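PDB 1Q6H: FKBP-type peptidyl-prolyl cis-trans isomerase fkpA from Escherichia coli, which catalyses the cis-trans isomerization of peptide bonds preceding proline, speeding protein folding in the periplasm, and also acts as a folding chaperone. Local coordinates for residues G148-G153 and S212-D217; G172-W177 and L198-A203; I190-P195 and F216-L221. All blocks are in the same frame, centred on the assembly; numbering follows the deposited sequence.

Contact 1 of 3, residues G148-G153 and S212-D217; sequences GTLIDG and STLVFD
Thr-149 and Val-215 face each other as an antiparallel hydrogen-bonded pair, joining strand 141-150 to strand 214-223. Thr-149 N gives a nearly straight bond (170° at the hydrogen) to Val-215 O, 2.7 Å away, and Val-215 N returns one of 2.8 Å to Thr-149 O. Both side chains lie on the same face of the sheet, where helix 70-112 brings Tyr-106 against Val-215.

The valine can be followed outward. Its CB sits 3.4 Å from Thr-149 OG1 and is about as near to Thr-149 O. CG1, anti to the backbone N (chi1 -170°), leads away from Thr-149 and packs on CE of Lys-191. CG2, beside the backbone N, lies 3.7 Å from Thr-149 O and meets Ile-151 CG2 at 4.2 Å.

A water bonded to Thr-149 OG1 also appears to donate to Val-215 O, 2.9 Å away, and that carbonyl then has two donors. At Gly-148 a side chain would point to the face that carries Phe-216 and would run into its ring; without one, Phe-216 CD1 lies 3.8 Å from Gly-148 CA. Beyond the paired residues the chain enters a type I turn, Leu-150 to Gly-153, and a second water links the strand ends, accepting from Ile-151 N and donating to Thr-213 O at 2.6 Å. There the methyls Ile-151 CG2 and Thr-213 CG2 still touch.

The chemistry thus grades along the strands: direct amide bonds hold the sheet where it is regular, and water bridges them where the backbones diverge.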
loop_
_atom_site.group_PDB
_atom_site.type_symbol
_atom_site.label_atom_id
_atom_site.label_comp_id
_atom_site.label_asym_id
_atom_site.label_seq_id
_atom_site.Cartn_x
_atom_site.Cartn_y
_atom_site.Cartn_z
ATOM N N GLY A 148 -23.462 25.506 -2.557
ATOM C CA GLY A 148 -22.612 25.650 -1.379
ATOM C C GLY A 148 -21.200 26.118 -1.709
ATOM O O GLY A 148 -20.505 25.473 -2.509
ATOM N N THR A 149 -20.786 27.253 -1.132
ATOM C CA THR A 149 -19.448 27.790 -1.341
ATOM C C THR A 149 -18.722 28.060 -0.025
ATOM O O THR A 149 -19.337 28.307 1.009
ATOM C CB THR A 149 -19.466 29.122 -2.105
ATOM O OG1 THR A 149 -20.281 30.062 -1.408
ATOM C CG2 THR A 149 -20.123 29.008 -3.482
ATOM N N LEU A 150 -17.400 28.030 -0.095
ATOM C CA LEU A 150 -16.570 28.374 1.035
ATOM C C LEU A 150 -16.552 29.878 0.988
ATOM O O LEU A 150 -16.978 30.474 0.004
ATOM C CB LEU A 150 -15.166 27.791 0.939
ATOM C CG LEU A 150 -14.995 26.266 0.719
ATOM C CD1 LEU A 150 -13.495 25.878 0.528
ATOM C CD2 LEU A 150 -15.610 25.479 1.842
ATOM N N ILE A 151 -16.065 30.506 2.046
ATOM C CA ILE A 151 -16.140 31.945 2.104
ATOM C C ILE A 151 -15.296 32.577 1.027
ATOM O O ILE A 151 -15.501 33.723 0.715
ATOM C CB ILE A 151 -15.759 32.475 3.463
ATOM C CG1 ILE A 151 -14.321 32.066 3.827
ATOM C CG2 ILE A 151 -16.809 32.033 4.501
ATOM C CD1 ILE A 151 -13.785 32.769 5.087
ATOM N N ASP A 152 -14.359 31.852 0.442
ATOM C CA ASP A 152 -13.548 32.457 -0.612
ATOM C C ASP A 152 -14.191 32.345 -1.974
ATOM O O ASP A 152 -13.624 32.800 -2.953
ATOM C CB ASP A 152 -12.138 31.862 -0.657
ATOM C CG ASP A 152 -12.112 30.431 -1.129
ATOM O OD1 ASP A 152 -13.189 29.797 -1.264
ATOM O OD2 ASP A 152 -11.031 29.857 -1.379
ATOM N N GLY A 153 -15.368 31.733 -2.028
ATOM C CA GLY A 153 -16.122 31.584 -3.259
ATOM C C GLY A 153 -16.052 30.207 -3.887
ATOM O O GLY A 153 -16.775 29.913 -4.840
ATOM N N SER A 212 -14.373 25.475 8.565
ATOM C CA SER A 212 -14.899 26.282 7.473
ATOM C C SER A 212 -16.308 26.791 7.742
ATOM O O SER A 212 -17.208 26.043 8.094
ATOM C CB SER A 212 -14.930 25.493 6.162
ATOM O OG SER A 212 -13.619 25.180 5.716
ATOM N N THR A 213 -16.463 28.093 7.631
ATOM C CA THR A 213 -17.784 28.676 7.551
ATOM C C THR A 213 -18.302 28.351 6.144
ATOM O O THR A 213 -17.545 28.428 5.140
ATOM C CB THR A 213 -17.703 30.172 7.801
ATOM O OG1 THR A 213 -17.532 30.402 9.207
ATOM C CG2 THR A 213 -19.018 30.869 7.463
ATOM N N LEU A 214 -19.560 27.915 6.071
ATOM C CA LEU A 214 -20.150 27.511 4.802
ATOM C C LEU A 214 -21.213 28.504 4.341
ATOM O O LEU A 214 -22.060 28.893 5.136
ATOM C CB LEU A 214 -20.812 26.135 4.933
ATOM C CG LEU A 214 -19.966 25.010 5.531
ATOM C CD1 LEU A 214 -20.780 23.699 5.548
ATOM C CD2 LEU A 214 -18.650 24.877 4.760
ATOM N N VAL A 215 -21.203 28.841 3.051
ATOM C CA VAL A 215 -22.214 29.701 2.469
ATOM C C VAL A 215 -23.128 28.892 1.548
ATOM O O VAL A 215 -22.665 28.357 0.535
ATOM C CB VAL A 215 -21.585 30.806 1.636
ATOM C CG1 VAL A 215 -22.647 31.834 1.229
ATOM C CG2 VAL A 215 -20.449 31.493 2.425
ATOM N N PHE A 216 -24.404 28.775 1.916
ATOM C CA PHE A 216 -25.410 28.087 1.089
ATOM C C PHE A 216 -26.502 29.034 0.564
ATOM O O PHE A 216 -27.175 29.720 1.334
ATOM C CB PHE A 216 -26.139 26.995 1.871
ATOM C CG PHE A 216 -25.326 25.789 2.159
ATOM C CD1 PHE A 216 -25.210 24.777 1.229
ATOM C CD2 PHE A 216 -24.674 25.653 3.383
ATOM C CE1 PHE A 216 -24.443 23.657 1.514
ATOM C CE2 PHE A 216 -23.918 24.577 3.654
ATOM C CZ PHE A 216 -23.809 23.553 2.741
ATOM N N ASP A 217 -26.704 29.052 -0.747
ATOM C CA ASP A 217 -27.873 29.726 -1.347
ATOM C C ASP A 217 -28.891 28.629 -1.570
ATOM O O ASP A 217 -28.661 27.744 -2.398
ATOM C CB ASP A 217 -27.544 30.344 -2.684
ATOM C CG ASP A 217 -26.672 31.547 -2.557
ATOM O OD1 ASP A 217 -26.995 32.414 -1.715
ATOM O OD2 ASP A 217 -25.654 31.699 -3.270
HETATM O O HOH W 1 -23.323 29.494 -2.100
HETATM O O HOH W 2 -15.174 28.814 4.206
#

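Contact 2 of 3, residues G172-W177 and L198-A203; sequences GVIPGW and LAYGKA
Ile-174 meets Leu-198, Ala-199 and Tyr-200 through a first torsion (chi1 54°) that tucks CG1 between its backbone N and carbonyl carbon and sets CG2 beside the N. The two branches are shared out: CD1 ends 4.0 Å from Ala-199 CB, while CG2 goes to the tyrosine. In Tyr-200 the first torsion (chi1 -58°) swings the ring toward Ile-174 and the second turns one face to the methyl. The result is a CH-pi contact, Ile-174 CG2 lying 4.0 Å from the ring centroid of Tyr-200 and 27° off the ring normal.

The sequence Val-Ile-Pro-Gly-Trp leading into helix 175-180 is a hallmark of the FKBP fold, as is the loop carrying the tyrosine; in relatives both line the proline-binding pocket, with the tryptophan at its floor, and the aromatic packing of Trp-177 against Phe-216, Tyr-146 and Phe-168 is consistent with the same role here. Cut back to an alanine here, Ile-174 loses CG2 and CD1, which is likely to leave the face of Tyr-200 without its methyl and a gap beside Ala-199.

Ile-174 is also the N-cap residue, its O accepting from Trp-177 N. In the helix's first turn, Gly-176 N donates to Leu-198 O at 3.0 Å, in the carbonyl plane and on a lone pair. Pro-175 CD rests 3.4 Å from Leu-198 O, and Pro-175 CB touches Leu-198 CD2 at 4.1 Å.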
loop_
_atom_site.group_PDB
_atom_site.type_symbol
_atom_site.label_atom_id
_atom_site.label_comp_id
_atom_site.label_asym_id
_atom_site.label_seq_id
_atom_site.Cartn_x
_atom_site.Cartn_y
_atom_site.Cartn_z
ATOM N N GLY A 172 -31.744 15.316 9.691
ATOM C CA GLY A 172 -30.795 14.285 9.335
ATOM C C GLY A 172 -29.547 14.862 8.687
ATOM O O GLY A 172 -28.737 14.113 8.116
ATOM N N VAL A 173 -29.376 16.184 8.771
ATOM C CA VAL A 173 -28.234 16.873 8.142
ATOM C C VAL A 173 -27.556 17.782 9.154
ATOM O O VAL A 173 -27.942 17.802 10.302
ATOM C CB VAL A 173 -28.703 17.733 6.975
ATOM C CG1 VAL A 173 -29.208 16.839 5.868
ATOM C CG2 VAL A 173 -29.798 18.716 7.432
ATOM N N ILE A 174 -26.560 18.540 8.738
ATOM C CA ILE A 174 -25.928 19.476 9.656
ATOM C C ILE A 174 -26.928 20.466 10.273
ATOM O O ILE A 174 -27.833 20.974 9.608
ATOM C CB ILE A 174 -24.763 20.254 8.995
ATOM C CG1 ILE A 174 -25.192 20.947 7.710
ATOM C CG2 ILE A 174 -23.635 19.353 8.693
ATOM C CD1 ILE A 174 -24.162 21.984 7.223
ATOM N N PRO A 175 -26.706 20.763 11.539
ATOM C CA PRO A 175 -27.586 21.611 12.342
ATOM C C PRO A 175 -27.916 22.955 11.688
ATOM O O PRO A 175 -29.003 23.498 11.849
ATOM C CB PRO A 175 -26.739 21.861 13.612
ATOM C CG PRO A 175 -25.786 20.808 13.678
ATOM C CD PRO A 175 -25.514 20.324 12.296
ATOM N N GLY A 176 -26.957 23.499 10.956
ATOM C CA GLY A 176 -27.172 24.772 10.299
ATOM C C GLY A 176 -28.335 24.708 9.310
ATOM O O GLY A 176 -29.073 25.681 9.155
ATOM N N TRP A 177 -28.464 23.572 8.620
ATOM C CA TRP A 177 -29.512 23.371 7.666
ATOM C C TRP A 177 -30.803 23.132 8.422
ATOM O O TRP A 177 -31.833 23.698 8.079
ATOM C CB TRP A 177 -29.216 22.200 6.716
ATOM C CG TRP A 177 -28.560 22.589 5.460
ATOM C CD1 TRP A 177 -27.242 22.808 5.268
ATOM C CD2 TRP A 177 -29.182 22.787 4.197
ATOM N NE1 TRP A 177 -26.994 23.140 3.956
ATOM C CE2 TRP A 177 -28.174 23.115 3.275
ATOM C CE3 TRP A 177 -30.497 22.753 3.756
ATOM C CZ2 TRP A 177 -28.439 23.394 1.944
ATOM C CZ3 TRP A 177 -30.763 23.017 2.440
ATOM C CH2 TRP A 177 -29.736 23.336 1.543
ATOM N N LEU A 198 -21.810 24.535 13.572
ATOM C CA LEU A 198 -23.120 24.033 13.122
ATOM C C LEU A 198 -22.996 23.308 11.762
ATOM O O LEU A 198 -23.989 23.069 11.092
ATOM C CB LEU A 198 -24.136 25.194 12.950
ATOM C CG LEU A 198 -24.342 26.019 14.218
ATOM C CD1 LEU A 198 -25.170 27.347 13.998
ATOM C CD2 LEU A 198 -24.971 25.134 15.294
ATOM N N ALA A 199 -21.773 22.992 11.375
ATOM C CA ALA A 199 -21.489 22.315 10.121
ATOM C C ALA A 199 -20.533 21.131 10.340
ATOM O O ALA A 199 -20.894 20.197 11.044
ATOM C CB ALA A 199 -20.928 23.293 9.126
ATOM N N TYR A 200 -19.326 21.161 9.764
ATOM C CA TYR A 200 -18.402 20.005 9.878
ATOM C C TYR A 200 -17.275 20.223 10.867
ATOM O O TYR A 200 -16.376 19.383 10.991
ATOM C CB TYR A 200 -17.848 19.616 8.505
ATOM C CG TYR A 200 -18.994 19.290 7.573
ATOM C CD1 TYR A 200 -19.665 18.082 7.677
ATOM C CD2 TYR A 200 -19.450 20.224 6.659
ATOM C CE1 TYR A 200 -20.749 17.800 6.878
ATOM C CE2 TYR A 200 -20.546 19.959 5.849
ATOM C CZ TYR A 200 -21.196 18.738 5.969
ATOM O OH TYR A 200 -22.268 18.449 5.145
ATOM N N GLY A 201 -17.323 21.362 11.560
ATOM C CA GLY A 201 -16.392 21.657 12.648
ATOM C C GLY A 201 -14.904 21.639 12.333
ATOM O O GLY A 201 -14.449 21.963 11.231
ATOM N N LYS A 202 -14.124 21.233 13.323
ATOM C CA LYS A 202 -12.683 21.294 13.191
ATOM C C LYS A 202 -12.123 20.274 12.218
ATOM O O LYS A 202 -11.155 20.562 11.527
ATOM C CB LYS A 202 -12.025 21.173 14.573
ATOM C CG LYS A 202 -10.580 21.596 14.606
ATOM C CD LYS A 202 -10.043 21.642 16.023
ATOM C CE LYS A 202 -8.538 21.836 16.041
ATOM N NZ LYS A 202 -8.045 22.267 17.390
ATOM N N ALA A 203 -12.720 19.090 12.166
ATOM C CA ALA A 203 -12.235 18.042 11.277
ATOM C C ALA A 203 -12.492 18.361 9.819
ATOM O O ALA A 203 -11.656 18.069 8.960
ATOM C CB ALA A 203 -12.907 16.703 11.606
#

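Contact 3 of 3, residues I190-P195 and F216-L221; sequences IKLVIP and FDVELL
Leu-192 and Phe-216 exchange two backbone hydrogen bonds: Leu-192 N donates to Phe-216 O at 2.8 Å, and Phe-216 N donates to Leu-192 O at 2.9 Å, both nearly straight. Two residues along, Ile-190 and Val-218 repeat the pattern. Val-218 N reaches Ile-190 O at 2.9 Å, and Ile-190 N returns a bond of 3.0 Å to Val-218 O, its donor tilted 23° from the carbonyl plane. All four amides and all four carbonyls of these two antiparallel hydrogen-bonded pairs are therefore satisfied between strands 189-194 and 214-223. Phe-216 O receives an additional CA-H...O contact from Lys-191 CA.

Lys-191 and Asp-217, the non-hydrogen-bonded pair between them, turn their backbone polar groups outward instead: Lys-191 bonds with Gln-126 of strand 124-127, and Asp-217 with Lys-147 of strand 141-150. Their side chains run side by side. With CG anti to the backbone N (chi1 173°) and the chain extended beyond it, the lysine presents methylenes to the aspartate, CG lying 3.7 Å from Asp-217 OD1. NZ stays 5.1 Å from Asp-217 OD1, so the opposite charges probably attract only at a distance.

On the other face the contacts across the strands are between apolar side chains. Ile-190 CG2 packs on Val-218 CB, and Leu-192 CD1 approaches Val-218 CG2. Ile-194 CD1 comes to 3.6 Å from Phe-216 CD2, on a ring that also meets that of Phe-156, their planes at about 90°.

A face on which Lys-191 meets Phe-110 of helix 70-112 and another turned to helix 175-180, with strand 214-223 flanked by an antiparallel neighbour on each side, give the curved sheet wrapped about a short helix that is typical of the FKBP fold.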
loop_
_atom_site.group_PDB
_atom_site.type_symbol
_atom_site.label_atom_id
_atom_site.label_comp_id
_atom_site.label_asym_id
_atom_site.label_seq_id
_atom_site.Cartn_x
_atom_site.Cartn_y
_atom_site.Cartn_z
ATOM N N ILE A 190 -33.378 31.176 0.859
ATOM C CA ILE A 190 -32.651 31.723 1.998
ATOM C C ILE A 190 -31.179 31.495 1.805
ATOM O O ILE A 190 -30.789 30.520 1.199
ATOM C CB ILE A 190 -33.102 31.047 3.290
ATOM C CG1 ILE A 190 -32.433 31.699 4.494
ATOM C CG2 ILE A 190 -32.756 29.537 3.292
ATOM C CD1 ILE A 190 -33.103 31.299 5.817
ATOM N N LYS A 191 -30.376 32.456 2.238
ATOM C CA LYS A 191 -28.951 32.301 2.225
ATOM C C LYS A 191 -28.530 31.989 3.649
ATOM O O LYS A 191 -28.923 32.677 4.625
ATOM C CB LYS A 191 -28.292 33.549 1.687
ATOM C CG LYS A 191 -26.784 33.578 1.765
ATOM C CD LYS A 191 -26.268 34.870 1.093
ATOM C CE LYS A 191 -24.785 35.107 1.337
ATOM N NZ LYS A 191 -24.241 36.150 0.382
ATOM N N LEU A 192 -27.756 30.930 3.793
ATOM C CA LEU A 192 -27.282 30.522 5.114
ATOM C C LEU A 192 -25.792 30.681 5.183
ATOM O O LEU A 192 -25.074 30.246 4.270
ATOM C CB LEU A 192 -27.648 29.062 5.400
ATOM C CG LEU A 192 -29.119 28.693 5.319
ATOM C CD1 LEU A 192 -29.300 27.206 5.450
ATOM C CD2 LEU A 192 -29.915 29.375 6.353
ATOM N N VAL A 193 -25.322 31.305 6.261
ATOM C CA VAL A 193 -23.897 31.463 6.496
ATOM C C VAL A 193 -23.648 30.739 7.783
ATOM O O VAL A 193 -24.052 31.183 8.859
ATOM C CB VAL A 193 -23.475 32.921 6.493
ATOM C CG1 VAL A 193 -22.052 33.046 6.835
ATOM C CG2 VAL A 193 -23.697 33.496 5.094
ATOM N N ILE A 194 -23.097 29.544 7.648
ATOM C CA ILE A 194 -23.061 28.611 8.772
ATOM C C ILE A 194 -21.698 28.483 9.390
ATOM O O ILE A 194 -20.720 28.116 8.696
ATOM C CB ILE A 194 -23.529 27.231 8.305
ATOM C CG1 ILE A 194 -24.769 27.337 7.420
ATOM C CG2 ILE A 194 -23.735 26.326 9.475
ATOM C CD1 ILE A 194 -25.346 25.990 6.953
ATOM N N PRO A 195 -21.613 28.766 10.683
ATOM C CA PRO A 195 -20.349 28.554 11.430
ATOM C C PRO A 195 -19.976 27.060 11.473
ATOM O O PRO A 195 -20.893 26.230 11.482
ATOM C CB PRO A 195 -20.678 29.005 12.850
ATOM C CG PRO A 195 -22.075 29.340 12.896
ATOM C CD PRO A 195 -22.712 29.223 11.548
ATOM N N PHE A 216 -24.404 28.775 1.916
ATOM C CA PHE A 216 -25.410 28.087 1.089
ATOM C C PHE A 216 -26.502 29.034 0.564
ATOM O O PHE A 216 -27.175 29.720 1.334
ATOM C CB PHE A 216 -26.139 26.995 1.871
ATOM C CG PHE A 216 -25.326 25.789 2.159
ATOM C CD1 PHE A 216 -25.210 24.777 1.229
ATOM C CD2 PHE A 216 -24.674 25.653 3.383
ATOM C CE1 PHE A 216 -24.443 23.657 1.514
ATOM C CE2 PHE A 216 -23.918 24.577 3.654
ATOM C CZ PHE A 216 -23.809 23.553 2.741
ATOM N N ASP A 217 -26.704 29.052 -0.747
ATOM C CA ASP A 217 -27.873 29.726 -1.347
ATOM C C ASP A 217 -28.891 28.629 -1.570
ATOM O O ASP A 217 -28.661 27.744 -2.398
ATOM C CB ASP A 217 -27.544 30.344 -2.684
ATOM C CG ASP A 217 -26.672 31.547 -2.557
ATOM O OD1 ASP A 217 -26.995 32.414 -1.715
ATOM O OD2 ASP A 217 -25.654 31.699 -3.270
ATOM N N VAL A 218 -30.000 28.676 -0.843
ATOM C CA VAL A 218 -30.983 27.596 -0.858
ATOM C C VAL A 218 -32.364 27.988 -1.409
ATOM O O VAL A 218 -32.838 29.096 -1.172
ATOM C CB VAL A 218 -31.170 27.088 0.536
ATOM C CG1 VAL A 218 -31.982 25.803 0.552
ATOM C CG2 VAL A 218 -29.808 26.843 1.178
ATOM N N GLU A 219 -32.979 27.077 -2.166
ATOM C CA GLU A 219 -34.351 27.248 -2.602
ATOM C C GLU A 219 -35.116 26.040 -2.078
ATOM O O GLU A 219 -34.800 24.890 -2.410
ATOM C CB GLU A 219 -34.488 27.320 -4.117
ATOM C CG GLU A 219 -33.927 28.553 -4.782
ATOM C CD GLU A 219 -34.193 28.553 -6.292
ATOM O OE1 GLU A 219 -34.681 27.524 -6.835
ATOM O OE2 GLU A 219 -33.919 29.591 -6.925
ATOM N N LEU A 220 -36.104 26.323 -1.237
ATOM C CA LEU A 220 -36.947 25.307 -0.632
ATOM C C LEU A 220 -38.153 24.988 -1.533
ATOM O O LEU A 220 -39.132 25.765 -1.604
ATOM C CB LEU A 220 -37.433 25.807 0.732
ATOM C CG LEU A 220 -38.351 24.880 1.501
ATOM C CD1 LEU A 220 -37.727 23.465 1.597
ATOM C CD2 LEU A 220 -38.703 25.444 2.869
ATOM N N LEU A 221 -38.084 23.851 -2.214
ATOM C CA LEU A 221 -39.105 23.459 -3.169
ATOM C C LEU A 221 -40.310 22.772 -2.556
ATOM O O LEU A 221 -41.442 22.982 -2.982
ATOM C CB LEU A 221 -38.509 22.539 -4.218
ATOM C CG LEU A 221 -37.304 23.055 -5.001
ATOM C CD1 LEU A 221 -36.992 22.025 -6.062
ATOM C CD2 LEU A 221 -37.582 24.382 -5.661
#

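Contacts 1 and 3 both use strand 214-223, one on each of its edges, and share Phe-216 and Asp-217. Contact 3 is the more buried, its bonds between the strands direct; contact 1, only partly buried, ends in a water bridge at a turn. Contact 2 lies at the surface and joins a helix start to a loop with one cross-segment hydrogen bond, relying otherwise on side-chain packing. It is nonetheless tied to the sheet: Leu-214 CD1 lies 3.6 Å from Ala-199 CB, and Trp-177 CH2 packs on Val-218 CG1. Backbone bonding thus dominates within the sheet, and side-chain packing where helix and loop cover it.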